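Local coordinates for agmatinase (Burkholderia thailandensis, PDB 4DZ4), which probably hydrolyses agmatine to putrescine and urea at a two-manganese centre, at residues D138-Y143 with L177-F183; T244-D248 with V288-A292. All blocks are in the same frame, centred on the assembly; numbering follows the deposited sequence.

In the fold
Interactions 1 and 2 meet at the two-manganese centre, their own centres about 12 Å apart. The pairing of 138-143 with 177-183 brings H139 to one manganese ion, which D246 of the 244-248/288-292 pairing also binds; D246 and D248 hold the second ion, and a water bound to both ions belongs to both contacts. D163, H165 and D167, from elsewhere in the chain, complete the pair of sites. Two probable hydrogen bonds tie the contacts together: H139 NE2 lies 2.7 Å from T244 OG1, and H179 ND1 lies 2.8 Å from E290 OE2. All four segments belong to the parallel-stranded arginase-family fold, whose metal ligands sit at or just beyond the ends of strands.

Interaction 1 of 2, residues D138-Y143 with L177-F183; sequences DHYITY and LNHGTMF. With MN (manganese (II) ion), chain P.
The H139 ring is approached by two hydrophobic side chains from 177-183, M182 and F183. Over one face comes the methyl of M182, its CE 3.9 Å from the centroid of the H139 ring, a CH-pi contact. F183 presents its edge to the face of the same imidazole, a T-shaped pair with ring planes 80° apart. M182 CE also sits above the centre of the F183 ring, so the methyl fills the angle between the two aromatics. M182 reaches it through a first torsion of 78°, which tucks CG in over its own backbone, followed by a bend at chi2; an unbranched, flexible thioether suits this curved path. T142 CG2 meets the edge of the F183 phenyl at 3.6 Å from CZ.

H139 ND1 binds manganese at 2.2 Å and NE2 has its probable bond to T244, so both nitrogens are engaged and rotation of the ring is restrained. In this arginase-family fold, H139 opens a short 3-10 segment between the parallel strand 131-136 and helix 142-153, and D163, D167 and D246 share its metal ion. D138 OD1 accepts from Y140 N at 2.9 Å, an Asx turn that shapes the backbone around the histidine. H179 CB packs 3.6 Å from Y140 N, while its ring leads away, with NE2 bonded to T61.

Farther from the metal, L177 CD1 lies over one face of the Y140 ring, 15° off the ring normal, and the two side chains cross at about a right angle. The carbonyl O of N178 lies instead at that ring's edge, in its plane. The side chains of Y143 and M182 run antiparallel alongside one another, their CB atoms 3.5 Å apart, and the phenol OH of Y143 reaches D189 on the same chain.

Interaction 2 of 2, residues T244-D248 with V288-A292; sequences TFDID and VVEVA. With MN (manganese (II) ion), chain Q; MN (manganese (II) ion), chain P.
With CG anti to the backbone N (chi1 178°), D246 sends its carboxylate from the end of its strand to both manganese ions. The backbone directs E290 CB toward D246; its first torsion, setting CG beside the backbone N, brings CG alongside D246 OD1, and a bend at chi2 turns the carboxylate away toward H139 N, to which OE2 is hydrogen-bonded. D246 OD1 is 3.3 Å from E290 CB, and the two carboxylate planes are only 21° apart. V289 CG2 packs 3.5 Å from D246 CA, a compact branched neighbour for the backbone that carries the ligand.

The strands run parallel, as the beta-alpha-beta unit of strand 240-246, helix 268-276 and strand 282-289 requires. F245 O accepts from V289 N at 2.8 Å, and V289 O from I247 N at 3.0 Å, this second bond almost straight at 177°. F245 and V288 lie on the sheet face packed against helix 300-323. I247 CG2 meets V291 CG2 at 4.0 Å, joining the 3-10 turn after one strand to the loop after the other.

D248 follows in that 3-10 turn. Its N donates to D246 OD1 from above the carboxylate plane, an Asx turn that links the two ligands of this D-x-D pair. D246 OD2 bridges the ions, 2.2 Å from the one that D248 chelates through both its oxygens and a longer 2.6 Å from the one held by H139. D246 thus divides its carboxylate between an Asx-turn oxygen and a bridging oxygen, which would hold the bridge in a fixed orientation.

Interaction 1 of 2, residues D138-Y143 with L177-F183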
ATOM      1  N   ASP B 138       5.627   9.869  19.977  1.00  9.20           N
ATOM      2  CA  ASP B 138       4.859   8.993  20.869  1.00  9.21           C
ATOM      3  C   ASP B 138       4.429   9.713  22.148  1.00  9.02           C
ATOM      4  O   ASP B 138       4.874  10.836  22.438  1.00  8.45           O
ATOM      5  CB  ASP B 138       5.572   7.639  21.097  1.00  9.62           C
ATOM      6  CG  ASP B 138       6.763   7.730  22.086  1.00 10.63           C
ATOM      7  OD1 ASP B 138       6.617   8.356  23.168  1.00 11.09           O
ATOM      8  OD2 ASP B 138       7.825   7.103  21.799  1.00 10.43           O
ATOM      9  N   HIS B 139       3.503   9.102  22.873  1.00  9.46           N
ATOM     10  CA  HIS B 139       2.866   9.803  24.001  1.00  9.65           C
ATOM     11  C   HIS B 139       3.790  10.158  25.141  1.00  9.65           C
ATOM     12  O   HIS B 139       3.456  11.017  25.974  1.00  9.34           O
ATOM     13  CB  HIS B 139       1.663   9.005  24.515  1.00 10.50           C
ATOM     14  CG  HIS B 139       0.476   9.884  24.883  1.00 10.89           C
ATOM     15  ND1 HIS B 139      -0.791   9.420  24.902  1.00 11.05           N
ATOM     16  CD2 HIS B 139       0.411  11.228  25.238  1.00 10.66           C
ATOM     17  CE1 HIS B 139      -1.624  10.415  25.236  1.00 10.94           C
ATOM     18  NE2 HIS B 139      -0.892  11.531  25.444  1.00 11.07           N
ATOM     19  N   TYR B 140       4.952   9.503  25.217  1.00  9.45           N
ATOM     20  CA  TYR B 140       5.890   9.822  26.295  1.00  9.46           C
ATOM     21  C   TYR B 140       6.186  11.327  26.328  1.00  9.75           C
ATOM     22  O   TYR B 140       6.406  11.900  27.410  1.00  9.70           O
ATOM     23  CB  TYR B 140       7.202   9.044  26.149  1.00 10.12           C
ATOM     24  CG  TYR B 140       8.193   9.461  27.214  1.00 10.56           C
ATOM     25  CD1 TYR B 140       8.154   8.892  28.480  1.00 11.27           C
ATOM     26  CD2 TYR B 140       9.140  10.468  26.955  1.00 11.05           C
ATOM     27  CE1 TYR B 140       9.043   9.300  29.473  1.00 11.65           C
ATOM     28  CE2 TYR B 140      10.024  10.892  27.938  1.00 11.77           C
ATOM     29  CZ  TYR B 140       9.976  10.284  29.190  1.00 12.36           C
ATOM     30  OH  TYR B 140      10.852  10.685  30.186  1.00 13.86           O
ATOM     31  N   ILE B 141       6.192  11.971  25.154  1.00  9.17           N
ATOM     32  CA  ILE B 141       6.586  13.405  25.113  1.00  9.88           C
ATOM     33  C   ILE B 141       5.753  14.280  26.050  1.00 10.07           C
ATOM     34  O   ILE B 141       6.228  15.321  26.536  1.00 10.14           O
ATOM     35  CB  ILE B 141       6.584  13.993  23.673  1.00  9.62           C
ATOM     36  CG1 ILE B 141       5.145  14.202  23.140  1.00  9.48           C
ATOM     37  CG2 ILE B 141       7.464  13.122  22.743  1.00  9.90           C
ATOM     38  CD1 ILE B 141       5.063  14.949  21.803  1.00  9.53           C
ATOM     39  N   THR B 142       4.512  13.873  26.312  1.00  9.89           N
ATOM     40  CA  THR B 142       3.626  14.695  27.127  1.00 10.21           C
ATOM     41  C   THR B 142       4.095  14.850  28.590  1.00 10.56           C
ATOM     42  O   THR B 142       3.826  15.881  29.237  1.00 10.95           O
ATOM     43  CB  THR B 142       2.198  14.165  27.057  1.00  9.97           C
ATOM     44  OG1 THR B 142       1.807  14.082  25.678  1.00  9.61           O
ATOM     45  CG2 THR B 142       1.222  15.114  27.810  1.00 10.57           C
ATOM     46  N   TYR B 143       4.828  13.857  29.083  1.00 10.69           N
ATOM     47  CA  TYR B 143       5.356  13.935  30.439  1.00 11.04           C
ATOM     48  C   TYR B 143       6.366  15.093  30.591  1.00 11.12           C
ATOM     49  O   TYR B 143       6.146  15.987  31.400  1.00 11.65           O
ATOM     50  CB  TYR B 143       5.917  12.558  30.858  1.00 11.66           C
ATOM     51  CG  TYR B 143       6.587  12.518  32.197  1.00 12.78           C
ATOM     52  CD1 TYR B 143       5.978  13.076  33.344  1.00 13.30           C
ATOM     53  CD2 TYR B 143       7.824  11.875  32.348  1.00 13.65           C
ATOM     54  CE1 TYR B 143       6.612  13.030  34.581  1.00 14.24           C
ATOM     55  CE2 TYR B 143       8.476  11.847  33.582  1.00 14.55           C
ATOM     56  CZ  TYR B 143       7.839  12.404  34.698  1.00 15.12           C
ATOM     57  OH  TYR B 143       8.475  12.337  35.908  1.00 16.06           O
ATOM     58  N   LEU B 177      11.564   4.899  29.571  1.00 13.72           N
ATOM     59  CA  LEU B 177      11.115   5.663  28.432  1.00 13.60           C
ATOM     60  C   LEU B 177       9.980   4.827  27.894  1.00 12.55           C
ATOM     61  O   LEU B 177      10.231   3.891  27.142  1.00 12.58           O
ATOM     62  CB  LEU B 177      12.270   5.724  27.431  1.00 15.21           C
ATOM     63  CG  LEU B 177      12.301   6.648  26.223  1.00 16.23           C
ATOM     64  CD1 LEU B 177      11.776   8.034  26.577  1.00 16.89           C
ATOM     65  CD2 LEU B 177      13.762   6.763  25.778  1.00 16.43           C
ATOM     66  N   ASN B 178       8.773   5.088  28.397  1.00 11.93           N
ATOM     67  CA  ASN B 178       7.599   4.239  28.112  1.00 12.11           C
ATOM     68  C   ASN B 178       6.351   5.112  27.934  1.00 11.96           C
ATOM     69  O   ASN B 178       5.916   5.811  28.871  1.00 12.27           O
ATOM     70  CB  ASN B 178       7.396   3.233  29.256  1.00 12.55           C
ATOM     71  CG  ASN B 178       6.398   2.122  28.916  1.00 12.67           C
ATOM     72  OD1 ASN B 178       5.390   2.351  28.227  1.00 12.29           O
ATOM     73  ND2 ASN B 178       6.663   0.928  29.424  1.00 13.47           N
ATOM     74  N   HIS B 179       5.768   5.056  26.731  1.00 11.40           N
ATOM     75  CA  HIS B 179       4.581   5.861  26.406  1.00 11.34           C
ATOM     76  C   HIS B 179       3.311   5.425  27.110  1.00 11.44           C
ATOM     77  O   HIS B 179       2.276   6.067  26.964  1.00 11.39           O
ATOM     78  CB  HIS B 179       4.377   5.932  24.872  1.00 10.49           C
ATOM     79  CG  HIS B 179       3.941   4.629  24.244  1.00 10.54           C
ATOM     80  ND1 HIS B 179       3.348   4.590  23.015  1.00 10.40           N
ATOM     81  CD2 HIS B 179       3.981   3.321  24.705  1.00 10.70           C
ATOM     82  CE1 HIS B 179       3.047   3.297  22.704  1.00 10.74           C
ATOM     83  NE2 HIS B 179       3.404   2.527  23.736  1.00 10.88           N
ATOM     84  N   GLY B 180       3.389   4.341  27.879  1.00 11.84           N
ATOM     85  CA  GLY B 180       2.231   3.792  28.557  1.00 12.01           C
ATOM     86  C   GLY B 180       2.261   3.968  30.052  1.00 11.95           C
ATOM     87  O   GLY B 180       1.343   3.530  30.765  1.00 12.30           O
ATOM     88  N   THR B 181       3.334   4.560  30.571  1.00 11.90           N
ATOM     89  CA  THR B 181       3.422   4.702  32.041  1.00 12.02           C
ATOM     90  C   THR B 181       3.757   6.134  32.468  1.00 12.28           C
ATOM     91  O   THR B 181       3.893   6.407  33.676  1.00 13.19           O
ATOM     92  CB  THR B 181       4.449   3.742  32.668  1.00 12.89           C
ATOM     93  OG1 THR B 181       5.761   4.090  32.211  1.00 13.06           O
ATOM     94  CG2 THR B 181       4.175   2.274  32.268  1.00 12.82           C
ATOM     95  N   MET B 182       3.888   7.042  31.507  1.00 11.76           N
ATOM     96  CA  MET B 182       4.319   8.417  31.863  1.00 12.12           C
ATOM     97  C   MET B 182       3.262   9.238  32.623  1.00 12.26           C
ATOM     98  O   MET B 182       3.613  10.185  33.351  1.00 12.51           O
ATOM     99  CB  MET B 182       4.898   9.183  30.663  1.00 11.85           C
ATOM    100  CG  MET B 182       3.887   9.760  29.663  1.00 11.47           C
ATOM    101  SD  MET B 182       3.212   8.402  28.714  1.00 11.60           S
ATOM    102  CE  MET B 182       1.697   9.198  28.148  1.00 10.87           C
ATOM    103  N   PHE B 183       1.986   8.867  32.505  1.00 11.99           N
ATOM    104  CA  PHE B 183       0.975   9.566  33.333  1.00 12.10           C
ATOM    105  C   PHE B 183       0.829   8.998  34.735  1.00 12.46           C
ATOM    106  O   PHE B 183       0.313   9.691  35.618  1.00 12.90           O
ATOM    107  CB  PHE B 183      -0.404   9.733  32.643  1.00 11.75           C
ATOM    108  CG  PHE B 183      -0.360  10.558  31.359  1.00 11.53           C
ATOM    109  CD1 PHE B 183       0.610  11.545  31.165  1.00 11.29           C
ATOM    110  CD2 PHE B 183      -1.306  10.370  30.367  1.00 10.93           C
ATOM    111  CE1 PHE B 183       0.661  12.303  29.998  1.00 10.96           C
ATOM    112  CE2 PHE B 183      -1.261  11.120  29.192  1.00 10.80           C
ATOM    113  CZ  PHE B 183      -0.280  12.086  28.995  1.00 10.87           C
TER
HETATM  114 MN    MN P 401      -1.299   7.292  24.922  0.78 14.69          MN
HETATM  115  O   HOH W   1      -1.528   5.403  24.512  1.00 13.72           O

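Interaction 2 of 2, residues T244-D248 with V288-A292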
ATOM      1  N   THR B 244      -4.292  16.603  25.771  1.00 10.80           N
ATOM      2  CA  THR B 244      -3.372  15.711  25.061  1.00 10.60           C
ATOM      3  C   THR B 244      -4.216  14.748  24.244  1.00 10.59           C
ATOM      4  O   THR B 244      -5.071  14.051  24.790  1.00 11.06           O
ATOM      5  CB  THR B 244      -2.366  15.015  26.024  1.00 10.82           C
ATOM      6  OG1 THR B 244      -1.527  14.116  25.287  1.00 11.00           O
ATOM      7  CG2 THR B 244      -3.078  14.236  27.160  1.00 11.19           C
ATOM      8  N   PHE B 245      -4.021  14.771  22.939  1.00 10.09           N
ATOM      9  CA  PHE B 245      -4.841  13.962  22.042  1.00 10.20           C
ATOM     10  C   PHE B 245      -4.006  12.876  21.380  1.00  9.97           C
ATOM     11  O   PHE B 245      -3.218  13.168  20.472  1.00  9.89           O
ATOM     12  CB  PHE B 245      -5.517  14.834  20.976  1.00 10.73           C
ATOM     13  CG  PHE B 245      -6.702  14.171  20.328  1.00 11.06           C
ATOM     14  CD1 PHE B 245      -6.515  13.096  19.465  1.00 11.30           C
ATOM     15  CD2 PHE B 245      -8.018  14.610  20.606  1.00 11.60           C
ATOM     16  CE1 PHE B 245      -7.598  12.436  18.875  1.00 11.11           C
ATOM     17  CE2 PHE B 245      -9.104  13.986  19.994  1.00 11.95           C
ATOM     18  CZ  PHE B 245      -8.899  12.893  19.127  1.00 11.93           C
ATOM     19  N   ASP B 246      -4.194  11.638  21.820  1.00 10.37           N
ATOM     20  CA  ASP B 246      -3.544  10.477  21.191  1.00 10.20           C
ATOM     21  C   ASP B 246      -4.486  10.060  20.058  1.00  9.80           C
ATOM     22  O   ASP B 246      -5.630   9.748  20.310  1.00  9.79           O
ATOM     23  CB  ASP B 246      -3.334   9.386  22.256  1.00 10.67           C
ATOM     24  CG  ASP B 246      -2.701   8.063  21.696  1.00 10.83           C
ATOM     25  OD1 ASP B 246      -2.705   7.848  20.469  1.00 10.79           O
ATOM     26  OD2 ASP B 246      -2.230   7.240  22.519  1.00 11.52           O
ATOM     27  N   ILE B 247      -4.016  10.126  18.811  1.00  9.04           N
ATOM     28  CA  ILE B 247      -4.842   9.810  17.644  1.00  9.43           C
ATOM     29  C   ILE B 247      -5.495   8.414  17.718  1.00  9.38           C
ATOM     30  O   ILE B 247      -6.555   8.195  17.114  1.00  9.29           O
ATOM     31  CB  ILE B 247      -4.055  10.033  16.330  1.00  9.26           C
ATOM     32  CG1 ILE B 247      -5.018  10.393  15.153  1.00  9.94           C
ATOM     33  CG2 ILE B 247      -3.122   8.831  16.034  1.00  9.07           C
ATOM     34  CD1 ILE B 247      -5.856  11.651  15.327  1.00 10.40           C
ATOM     35  N   ASP B 248      -4.918   7.504  18.504  1.00  9.09           N
ATOM     36  CA  ASP B 248      -5.534   6.169  18.679  1.00  9.70           C
ATOM     37  C   ASP B 248      -6.814   6.185  19.524  1.00  9.58           C
ATOM     38  O   ASP B 248      -7.467   5.155  19.691  1.00  9.84           O
ATOM     39  CB  ASP B 248      -4.510   5.104  19.138  1.00 10.59           C
ATOM     40  CG  ASP B 248      -4.151   5.167  20.648  1.00 11.85           C
ATOM     41  OD1 ASP B 248      -3.057   4.629  20.963  1.00 12.34           O
ATOM     42  OD2 ASP B 248      -4.887   5.732  21.493  1.00 12.55           O
ATOM     43  N   VAL B 288      -0.853  16.667  20.059  1.00  9.45           N
ATOM     44  CA  VAL B 288      -1.541  15.670  19.260  1.00  9.22           C
ATOM     45  C   VAL B 288      -0.459  14.653  18.902  1.00  8.91           C
ATOM     46  O   VAL B 288       0.511  15.000  18.227  1.00  8.83           O
ATOM     47  CB  VAL B 288      -2.137  16.301  17.989  1.00  9.70           C
ATOM     48  CG1 VAL B 288      -2.890  15.235  17.189  1.00  9.84           C
ATOM     49  CG2 VAL B 288      -3.038  17.491  18.359  1.00 10.41           C
ATOM     50  N   VAL B 289      -0.629  13.420  19.385  1.00  8.44           N
ATOM     51  CA  VAL B 289       0.475  12.446  19.373  1.00  8.45           C
ATOM     52  C   VAL B 289       0.090  11.127  18.701  1.00  8.54           C
ATOM     53  O   VAL B 289      -1.095  10.866  18.437  1.00  8.48           O
ATOM     54  CB  VAL B 289       0.943  12.116  20.803  1.00  8.43           C
ATOM     55  CG1 VAL B 289       1.494  13.406  21.457  1.00  8.95           C
ATOM     56  CG2 VAL B 289      -0.193  11.516  21.656  1.00  8.75           C
ATOM     57  N   GLU B 290       1.141  10.344  18.422  1.00  8.28           N
ATOM     58  CA  GLU B 290       1.091   8.918  18.026  1.00  8.51           C
ATOM     59  C   GLU B 290       0.703   8.724  16.553  1.00  8.31           C
ATOM     60  O   GLU B 290       0.410   7.597  16.146  1.00  8.88           O
ATOM     61  CB  GLU B 290       0.201   8.086  18.966  1.00  9.02           C
ATOM     62  CG  GLU B 290       0.723   7.971  20.419  1.00 10.05           C
ATOM     63  CD  GLU B 290       1.864   6.952  20.617  1.00 10.98           C
ATOM     64  OE1 GLU B 290       2.299   6.259  19.680  1.00 12.21           O
ATOM     65  OE2 GLU B 290       2.347   6.839  21.745  1.00 11.28           O
ATOM     66  N   VAL B 291       0.732   9.781  15.743  1.00  8.12           N
ATOM     67  CA  VAL B 291       0.577   9.554  14.286  1.00  7.95           C
ATOM     68  C   VAL B 291       1.843   8.824  13.763  1.00  8.13           C
ATOM     69  O   VAL B 291       2.971   9.288  14.003  1.00  8.41           O
ATOM     70  CB  VAL B 291       0.347  10.877  13.537  1.00  7.95           C
ATOM     71  CG1 VAL B 291       0.359  10.621  12.028  1.00  7.85           C
ATOM     72  CG2 VAL B 291      -1.005  11.529  13.972  1.00  7.88           C
ATOM     73  N   ALA B 292       1.648   7.684  13.083  1.00  8.50           N
ATOM     74  CA  ALA B 292       2.756   6.873  12.560  1.00  8.94           C
ATOM     75  C   ALA B 292       2.516   6.687  11.055  1.00  9.40           C
ATOM     76  O   ALA B 292       1.734   5.818  10.651  1.00  9.35           O
ATOM     77  CB  ALA B 292       2.819   5.531  13.305  1.00  8.65           C
TER
HETATM   78 MN    MN Q 402      -2.988   5.288  23.044  1.00 13.04          MN
HETATM   79 MN    MN P 401      -1.299   7.292  24.922  0.78 14.69          MN
HETATM   80  O   HOH W   1      -1.528   5.403  24.512  1.00 13.72           O